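Local coordinates for methyltransferase domain-containing protein (Serratia marcescens, PDB 7CLU) that probably transfers a methyl group from S-adenosyl-L-methionine to a hydroxyl of a precursor in the prodigiosin pathway, acting as a dimer, at residues 92-97 against 146-151; 17-22 against 98-103. One frame throughout, in Å; residues are numbered along the deposited sequence.

Contact 1: 92-97 against 146-151; sequences LGWLGR and QEFLGK
Phe-148 reaches from helix 139-152 to the start of helix 93-107, where Leu-92, Trp-94 and Leu-95 receive its ring in an apolar helix-helix contact of this two-domain O-methyltransferase, joining helix 93-107 to helix 139-152, which belongs to the methyltransferase family region. The CE3 corner of the Trp-94 indole sits over one face of the phenyl, 3.4 Å from Phe-148 CD2 and displaced toward the rim. The two six-membered rings have centroids 5.0 Å apart and planes inclined at 31°, neither a parallel stack nor an edge-to-face pair. In return, Phe-148 CB rests over a face of the indole. The phenyl face touched by Trp-94 also meets the backbone at Leu-95 N, and Leu-95 CB approaches the para carbon, 3.4 Å from Phe-148 CZ. Leu-92 comes from another direction: its CD2 methyl lies near the phenyl plane, at the edge, 4.2 Å from Phe-148 CE1.

Both aromatic side chains extend with CG anti to the backbone N (chi1 -177° in Trp-94, 177° in Phe-148), which carries each ring across the gap between the helices. Further out, Trp-94 stacks on His-98 one turn along its own helix, and Phe-152 meets Phe-148 with its ring steeply inclined. Met-12 of the second subunit packs on Leu-95, and Lys-5 of that subunit touches Leu-92, so the dimer partner borders this junction.

On helix 139-152, Gln-146 binds S-adenosyl-L-homocysteine, although none is bound to this chain here; the helix thus links the aromatic contact to the cofactor site. Leu-92 is the N-cap residue of helix 93-107, and its carbonyl O accepts the amide of Gly-96, Gly-96 N to Leu-92 O being 3.1 Å.

Contact 2: 17-22 against 98-103; sequences QAKALT and HIDTFL
The carboxylate of Asp-100 is the flat group between the side chains of Lys-19 and Thr-22, in a buried polar helix-helix contact beside the dimer interface of the O-methyltransferase dimerisation region. Lys-19 NZ meets OD1 of Asp-100 from above the carboxylate plane, 39° out of it, in a salt bridge of 2.9 Å. Thr-22 OG1 donates to the syn lone pair of that oxygen, on the side of OD2, with OG1 to OD1 of Asp-100 also 2.9 Å. Two donors therefore grip OD1 from different directions and restrain rotation of the carboxylate. One water donates both to Asp-100 OD2 and to the carbonyl O of Thr-22.

Lys-19 bends at chi2 (-69°) and then runs extended, so that its ammonium swings toward helix 93-107. That ammonium also forms a cation-pi pair with Tyr-104 and donates to the carbonyl O of Gly-108 of the second subunit, so one buried charge joins both helices and the dimer partner. These partners probably favour a charged lysine and an ionised aspartate.

Beside the polar group, the methyls of Thr-22 and Ile-99 meet, CG2 of Thr-22 lying 3.9 Å from CG2 of Ile-99, with the side chains at about a right angle. Helices 17-22 and 98-103 run at 118°, with axes 10.6 Å apart at closest approach, and 98-103 contains a wider pi-type turn at 99-103. A second water completes the bridge, accepting from Lys-19 NZ at 2.6 Å and donating to the carbonyl O of Asp-100.

In the fold
Contacts 1 and 2 use consecutive parts of helix 93-107, the first beginning at its N-cap, with centres about 13 Å apart, and they touch where Gly-96 CA packs on Thr-22 CG2. Their segments alternate along the chain: 17-22, 92-97, 98-103, then 146-151. Helix 93-107 thus has helix 15-26 of the dimerisation region packed against it at contact 2, and helix 139-152, which carries a cofactor-binding residue, at contact 1. Both also touch the second subunit, so this shared helix physically connects the dimer interface with a helix that carries a residue of the cofactor site.

Contact 1: 92-97 against 146-151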
ATOM      1  N   LEU A  92       8.560  -2.766 -14.307  1.00 35.45           N
ATOM      2  CA  LEU A  92       8.351  -2.960 -12.877  1.00 30.67           C
ATOM      3  C   LEU A  92       7.694  -4.296 -12.546  1.00 30.84           C
ATOM      4  O   LEU A  92       7.401  -4.552 -11.375  1.00 26.25           O
ATOM      5  CB  LEU A  92       7.520  -1.794 -12.319  1.00 24.50           C
ATOM      6  CG  LEU A  92       8.294  -0.485 -12.169  1.00 32.22           C
ATOM      7  CD1 LEU A  92       7.450   0.657 -11.607  1.00 27.73           C
ATOM      8  CD2 LEU A  92       9.553  -0.702 -11.333  1.00 35.91           C
ATOM      9  N   GLY A  93       7.494  -5.164 -13.544  1.00 31.94           N
ATOM     10  CA  GLY A  93       6.736  -6.385 -13.320  1.00 31.93           C
ATOM     11  C   GLY A  93       7.312  -7.282 -12.238  1.00 30.18           C
ATOM     12  O   GLY A  93       6.564  -7.919 -11.488  1.00 30.15           O
ATOM     13  N   TRP A  94       8.641  -7.352 -12.132  1.00 32.14           N
ATOM     14  CA  TRP A  94       9.193  -8.225 -11.099  1.00 30.71           C
ATOM     15  C   TRP A  94       8.775  -7.755  -9.716  1.00 27.22           C
ATOM     16  O   TRP A  94       8.377  -8.568  -8.874  1.00 30.89           O
ATOM     17  CB  TRP A  94      10.720  -8.326 -11.168  1.00 31.66           C
ATOM     18  CG  TRP A  94      11.208  -9.311 -10.114  1.00 38.94           C
ATOM     19  CD1 TRP A  94      11.424 -10.655 -10.279  1.00 32.75           C
ATOM     20  CD2 TRP A  94      11.455  -9.034  -8.726  1.00 32.91           C
ATOM     21  NE1 TRP A  94      11.821 -11.219  -9.089  1.00 36.43           N
ATOM     22  CE2 TRP A  94      11.840 -10.248  -8.120  1.00 40.21           C
ATOM     23  CE3 TRP A  94      11.397  -7.878  -7.941  1.00 31.89           C
ATOM     24  CZ2 TRP A  94      12.166 -10.332  -6.765  1.00 34.94           C
ATOM     25  CZ3 TRP A  94      11.714  -7.967  -6.596  1.00 36.24           C
ATOM     26  CH2 TRP A  94      12.096  -9.181  -6.025  1.00 32.59           C
ATOM     27  N   LEU A  95       8.850  -6.446  -9.459  1.00 31.22           N
ATOM     28  CA  LEU A  95       8.428  -5.945  -8.155  1.00 28.50           C
ATOM     29  C   LEU A  95       6.955  -6.232  -7.914  1.00 26.79           C
ATOM     30  O   LEU A  95       6.562  -6.654  -6.818  1.00 24.86           O
ATOM     31  CB  LEU A  95       8.715  -4.453  -8.042  1.00 28.49           C
ATOM     32  CG  LEU A  95       8.355  -3.729  -6.735  1.00 29.16           C
ATOM     33  CD1 LEU A  95       9.041  -4.399  -5.553  1.00 26.47           C
ATOM     34  CD2 LEU A  95       8.747  -2.244  -6.821  1.00 32.10           C
ATOM     35  N   GLY A  96       6.122  -6.016  -8.932  1.00 26.72           N
ATOM     36  CA  GLY A  96       4.710  -6.315  -8.795  1.00 25.54           C
ATOM     37  C   GLY A  96       4.450  -7.740  -8.356  1.00 29.59           C
ATOM     38  O   GLY A  96       3.629  -7.988  -7.465  1.00 26.16           O
ATOM     39  N   ARG A  97       5.137  -8.703  -8.979  1.00 27.10           N
ATOM     40  CA  ARG A  97       4.892 -10.090  -8.603  1.00 29.83           C
ATOM     41  C   ARG A  97       5.525 -10.425  -7.256  1.00 26.28           C
ATOM     42  O   ARG A  97       4.971 -11.233  -6.501  1.00 31.89           O
ATOM     43  CB  ARG A  97       5.390 -11.054  -9.682  1.00 35.57           C
ATOM     44  CG  ARG A  97       4.805 -12.460  -9.509  1.00 39.24           C
ATOM     45  CD  ARG A  97       5.237 -13.433 -10.604  1.00 45.30           C
ATOM     46  NE  ARG A  97       6.684 -13.446 -10.767  1.00 50.73           N
ATOM     47  CZ  ARG A  97       7.506 -14.270 -10.125  1.00 51.55           C
ATOM     48  NH1 ARG A  97       7.028 -15.174  -9.267  1.00 46.19           N
ATOM     49  NH2 ARG A  97       8.814 -14.186 -10.342  1.00 48.61           N
ATOM     50  N   GLN A 146      18.166 -10.081  -7.959  1.00 35.14           N
ATOM     51  CA  GLN A 146      19.347  -9.237  -8.054  1.00 36.53           C
ATOM     52  C   GLN A 146      19.388  -8.489  -9.380  1.00 40.43           C
ATOM     53  O   GLN A 146      19.835  -7.338  -9.425  1.00 37.34           O
ATOM     54  CB  GLN A 146      20.591 -10.093  -7.822  1.00 38.18           C
ATOM     55  CG  GLN A 146      20.653 -10.601  -6.366  1.00 40.48           C
ATOM     56  CD  GLN A 146      21.995 -11.161  -5.961  1.00 48.85           C
ATOM     57  OE1 GLN A 146      22.521 -12.073  -6.599  1.00 50.34           O
ATOM     58  NE2 GLN A 146      22.552 -10.628  -4.882  1.00 48.22           N
ATOM     59  N   GLU A 147      18.879  -9.095 -10.453  1.00 36.55           N
ATOM     60  CA  GLU A 147      18.844  -8.391 -11.725  1.00 40.90           C
ATOM     61  C   GLU A 147      17.800  -7.277 -11.712  1.00 37.44           C
ATOM     62  O   GLU A 147      18.008  -6.227 -12.325  1.00 39.11           O
ATOM     63  CB  GLU A 147      18.604  -9.380 -12.870  1.00 40.09           C
ATOM     64  CG  GLU A 147      18.596  -8.723 -14.247  1.00 54.50           C
ATOM     65  CD  GLU A 147      19.782  -9.125 -15.116  1.00 60.27           C
ATOM     66  OE1 GLU A 147      20.480 -10.105 -14.766  1.00 65.92           O
ATOM     67  OE2 GLU A 147      20.022  -8.444 -16.141  1.00 63.90           O
ATOM     68  N   PHE A 148      16.690  -7.465 -11.004  1.00 34.69           N
ATOM     69  CA  PHE A 148      15.780  -6.346 -10.800  1.00 33.70           C
ATOM     70  C   PHE A 148      16.457  -5.219 -10.020  1.00 39.32           C
ATOM     71  O   PHE A 148      16.429  -4.051 -10.433  1.00 37.18           O
ATOM     72  CB  PHE A 148      14.529  -6.816 -10.080  1.00 34.80           C
ATOM     73  CG  PHE A 148      13.585  -5.714  -9.765  1.00 37.66           C
ATOM     74  CD1 PHE A 148      12.811  -5.148 -10.773  1.00 39.32           C
ATOM     75  CD2 PHE A 148      13.478  -5.225  -8.480  1.00 35.01           C
ATOM     76  CE1 PHE A 148      11.924  -4.118 -10.496  1.00 40.73           C
ATOM     77  CE2 PHE A 148      12.591  -4.194  -8.191  1.00 41.70           C
ATOM     78  CZ  PHE A 148      11.818  -3.639  -9.205  1.00 39.31           C
ATOM     79  N   LEU A 149      17.053  -5.550  -8.873  1.00 36.49           N
ATOM     80  CA  LEU A 149      17.726  -4.536  -8.068  1.00 38.17           C
ATOM     81  C   LEU A 149      18.819  -3.829  -8.850  1.00 37.80           C
ATOM     82  O   LEU A 149      19.074  -2.643  -8.622  1.00 37.70           O
ATOM     83  CB  LEU A 149      18.334  -5.173  -6.819  1.00 38.88           C
ATOM     84  CG  LEU A 149      17.449  -5.394  -5.596  1.00 45.48           C
ATOM     85  CD1 LEU A 149      18.345  -5.744  -4.429  1.00 49.76           C
ATOM     86  CD2 LEU A 149      16.591  -4.165  -5.287  1.00 46.11           C
ATOM     87  N   GLY A 150      19.497  -4.552  -9.744  1.00 36.58           N
ATOM     88  CA  GLY A 150      20.598  -3.962 -10.486  1.00 41.88           C
ATOM     89  C   GLY A 150      20.174  -2.729 -11.255  1.00 41.39           C
ATOM     90  O   GLY A 150      20.898  -1.735 -11.297  1.00 43.81           O
ATOM     91  N   LYS A 151      18.978  -2.769 -11.845  1.00 40.36           N
ATOM     92  CA  LYS A 151      18.432  -1.603 -12.526  1.00 42.37           C
ATOM     93  C   LYS A 151      18.369  -0.400 -11.596  1.00 42.40           C
ATOM     94  O   LYS A 151      18.810   0.699 -11.954  1.00 49.52           O
ATOM     95  CB  LYS A 151      17.036  -1.920 -13.067  1.00 45.19           C
ATOM     96  CG  LYS A 151      17.028  -2.771 -14.321  1.00 47.64           C
ATOM     97  CD  LYS A 151      15.828  -3.710 -14.358  1.00 40.98           C
ATOM     98  CE  LYS A 151      14.561  -3.070 -13.786  1.00 42.47           C
ATOM     99  NZ  LYS A 151      13.325  -3.697 -14.340  1.00 32.14           N
TER

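Contact 2: 17-22 against 98-103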
ATOM      1  N   GLN A  17      -4.244   1.882  -4.161  1.00 23.17           N
ATOM      2  CA  GLN A  17      -3.417   2.273  -5.292  1.00 24.74           C
ATOM      3  C   GLN A  17      -2.355   1.223  -5.564  1.00 22.85           C
ATOM      4  O   GLN A  17      -2.025   0.954  -6.725  1.00 21.63           O
ATOM      5  CB  GLN A  17      -2.766   3.636  -5.039  1.00 23.59           C
ATOM      6  CG  GLN A  17      -3.736   4.830  -5.092  1.00 25.63           C
ATOM      7  CD  GLN A  17      -4.327   5.175  -3.714  1.00 31.58           C
ATOM      8  OE1 GLN A  17      -4.611   4.289  -2.894  1.00 25.42           O
ATOM      9  NE2 GLN A  17      -4.508   6.473  -3.462  1.00 34.28           N
ATOM     10  N   ALA A  18      -1.812   0.617  -4.503  1.00 19.53           N
ATOM     11  CA  ALA A  18      -0.753  -0.372  -4.682  1.00 22.76           C
ATOM     12  C   ALA A  18      -1.241  -1.540  -5.527  1.00 20.61           C
ATOM     13  O   ALA A  18      -0.597  -1.922  -6.505  1.00 21.56           O
ATOM     14  CB  ALA A  18      -0.250  -0.865  -3.316  1.00 20.63           C
ATOM     15  N   LYS A  19      -2.393  -2.112  -5.162  1.00 22.35           N
ATOM     16  CA  LYS A  19      -2.908  -3.287  -5.862  1.00 25.10           C
ATOM     17  C   LYS A  19      -3.510  -2.942  -7.218  1.00 21.82           C
ATOM     18  O   LYS A  19      -3.510  -3.796  -8.117  1.00 22.04           O
ATOM     19  CB  LYS A  19      -3.943  -4.014  -5.000  1.00 22.91           C
ATOM     20  CG  LYS A  19      -3.336  -4.978  -3.981  1.00 21.38           C
ATOM     21  CD  LYS A  19      -2.721  -6.184  -4.691  1.00 23.63           C
ATOM     22  CE  LYS A  19      -2.281  -7.245  -3.710  1.00 27.41           C
ATOM     23  NZ  LYS A  19      -2.022  -8.551  -4.388  1.00 29.40           N
ATOM     24  N   ALA A  20      -4.019  -1.716  -7.412  1.00 21.60           N
ATOM     25  CA  ALA A  20      -4.391  -1.326  -8.772  1.00 21.21           C
ATOM     26  C   ALA A  20      -3.175  -1.379  -9.694  1.00 23.62           C
ATOM     27  O   ALA A  20      -3.254  -1.892 -10.814  1.00 21.40           O
ATOM     28  CB  ALA A  20      -5.025   0.072  -8.799  1.00 20.26           C
ATOM     29  N   LEU A  21      -2.030  -0.893  -9.219  1.00 23.44           N
ATOM     30  CA  LEU A  21      -0.819  -0.935 -10.033  1.00 19.52           C
ATOM     31  C   LEU A  21      -0.317  -2.362 -10.242  1.00 23.26           C
ATOM     32  O   LEU A  21      -0.018  -2.753 -11.377  1.00 24.24           O
ATOM     33  CB  LEU A  21       0.255  -0.050  -9.401  1.00 20.17           C
ATOM     34  CG  LEU A  21       0.112   1.470  -9.593  1.00 24.77           C
ATOM     35  CD1 LEU A  21       1.088   2.218  -8.682  1.00 25.33           C
ATOM     36  CD2 LEU A  21       0.358   1.897 -11.061  1.00 26.39           C
ATOM     37  N   THR A  22      -0.200  -3.164  -9.164  1.00 23.87           N
ATOM     38  CA  THR A  22       0.347  -4.512  -9.340  1.00 26.77           C
ATOM     39  C   THR A  22      -0.580  -5.402 -10.162  1.00 24.21           C
ATOM     40  O   THR A  22      -0.098  -6.255 -10.912  1.00 25.35           O
ATOM     41  CB  THR A  22       0.657  -5.200  -7.997  1.00 24.76           C
ATOM     42  OG1 THR A  22      -0.545  -5.472  -7.275  1.00 24.13           O
ATOM     43  CG2 THR A  22       1.624  -4.361  -7.122  1.00 23.27           C
ATOM     44  N   HIS A  98       6.659  -9.802  -6.930  1.00 27.56           N
ATOM     45  CA  HIS A  98       7.214  -9.928  -5.584  1.00 31.36           C
ATOM     46  C   HIS A  98       6.217  -9.436  -4.539  1.00 30.16           C
ATOM     47  O   HIS A  98       6.046 -10.057  -3.482  1.00 24.20           O
ATOM     48  CB  HIS A  98       8.527  -9.145  -5.495  1.00 26.77           C
ATOM     49  CG  HIS A  98       9.286  -9.356  -4.216  1.00 32.04           C
ATOM     50  ND1 HIS A  98       9.715 -10.598  -3.796  1.00 29.47           N
ATOM     51  CD2 HIS A  98       9.720  -8.475  -3.284  1.00 31.08           C
ATOM     52  CE1 HIS A  98      10.370 -10.474  -2.655  1.00 29.86           C
ATOM     53  NE2 HIS A  98      10.389  -9.195  -2.324  1.00 28.00           N
ATOM     54  N   ILE A  99       5.540  -8.327  -4.832  1.00 25.01           N
ATOM     55  CA  ILE A  99       4.500  -7.810  -3.946  1.00 24.85           C
ATOM     56  C   ILE A  99       3.312  -8.770  -3.893  1.00 26.03           C
ATOM     57  O   ILE A  99       2.871  -9.174  -2.813  1.00 25.11           O
ATOM     58  CB  ILE A  99       4.075  -6.394  -4.394  1.00 27.04           C
ATOM     59  CG1 ILE A  99       5.146  -5.374  -3.991  1.00 22.75           C
ATOM     60  CG2 ILE A  99       2.724  -6.017  -3.777  1.00 22.87           C
ATOM     61  CD1 ILE A  99       5.203  -4.108  -4.849  1.00 26.94           C
ATOM     62  N   ASP A 100       2.788  -9.172  -5.054  1.00 27.37           N
ATOM     63  CA  ASP A 100       1.573  -9.989  -5.049  1.00 29.40           C
ATOM     64  C   ASP A 100       1.779 -11.314  -4.319  1.00 25.93           C
ATOM     65  O   ASP A 100       0.935 -11.718  -3.514  1.00 27.14           O
ATOM     66  CB  ASP A 100       1.095 -10.255  -6.474  1.00 24.86           C
ATOM     67  CG  ASP A 100       0.526  -9.024  -7.131  1.00 26.11           C
ATOM     68  OD1 ASP A 100       0.005  -8.145  -6.409  1.00 28.50           O
ATOM     69  OD2 ASP A 100       0.606  -8.949  -8.364  1.00 27.78           O
ATOM     70  N   THR A 101       2.902 -11.987  -4.574  1.00 30.52           N
ATOM     71  CA  THR A 101       3.125 -13.358  -4.120  1.00 31.00           C
ATOM     72  C   THR A 101       3.786 -13.449  -2.746  1.00 30.53           C
ATOM     73  O   THR A 101       3.710 -14.502  -2.103  1.00 28.22           O
ATOM     74  CB  THR A 101       3.991 -14.108  -5.144  1.00 30.81           C
ATOM     75  OG1 THR A 101       5.283 -13.495  -5.229  1.00 31.38           O
ATOM     76  CG2 THR A 101       3.354 -14.072  -6.528  1.00 31.20           C
ATOM     77  N   PHE A 102       4.399 -12.372  -2.270  1.00 28.03           N
ATOM     78  CA  PHE A 102       5.251 -12.453  -1.094  1.00 26.53           C
ATOM     79  C   PHE A 102       5.029 -11.295  -0.120  1.00 25.08           C
ATOM     80  O   PHE A 102       4.526 -11.516   0.982  1.00 23.64           O
ATOM     81  CB  PHE A 102       6.704 -12.522  -1.548  1.00 24.72           C
ATOM     82  CG  PHE A 102       7.665 -12.856  -0.457  1.00 28.66           C
ATOM     83  CD1 PHE A 102       7.543 -14.045   0.256  1.00 26.21           C
ATOM     84  CD2 PHE A 102       8.714 -11.998  -0.162  1.00 29.05           C
ATOM     85  CE1 PHE A 102       8.430 -14.363   1.254  1.00 31.50           C
ATOM     86  CE2 PHE A 102       9.609 -12.309   0.836  1.00 27.23           C
ATOM     87  CZ  PHE A 102       9.472 -13.495   1.545  1.00 28.88           C
ATOM     88  N   LEU A 103       5.368 -10.057  -0.503  1.00 23.60           N
ATOM     89  CA  LEU A 103       5.357  -8.972   0.486  1.00 22.18           C
ATOM     90  C   LEU A 103       3.941  -8.577   0.922  1.00 22.12           C
ATOM     91  O   LEU A 103       3.709  -8.295   2.102  1.00 21.00           O
ATOM     92  CB  LEU A 103       6.096  -7.759  -0.061  1.00 20.53           C
ATOM     93  CG  LEU A 103       7.596  -7.957  -0.298  1.00 25.03           C
ATOM     94  CD1 LEU A 103       8.273  -6.611  -0.545  1.00 25.78           C
ATOM     95  CD2 LEU A 103       8.200  -8.654   0.886  1.00 27.33           C
TER
HETATM   96  O   HOH W   1      -1.046 -10.277  -2.784  1.00 31.21           O
HETATM   97  O   HOH W   2       2.134  -7.519 -10.327  1.00 28.32           O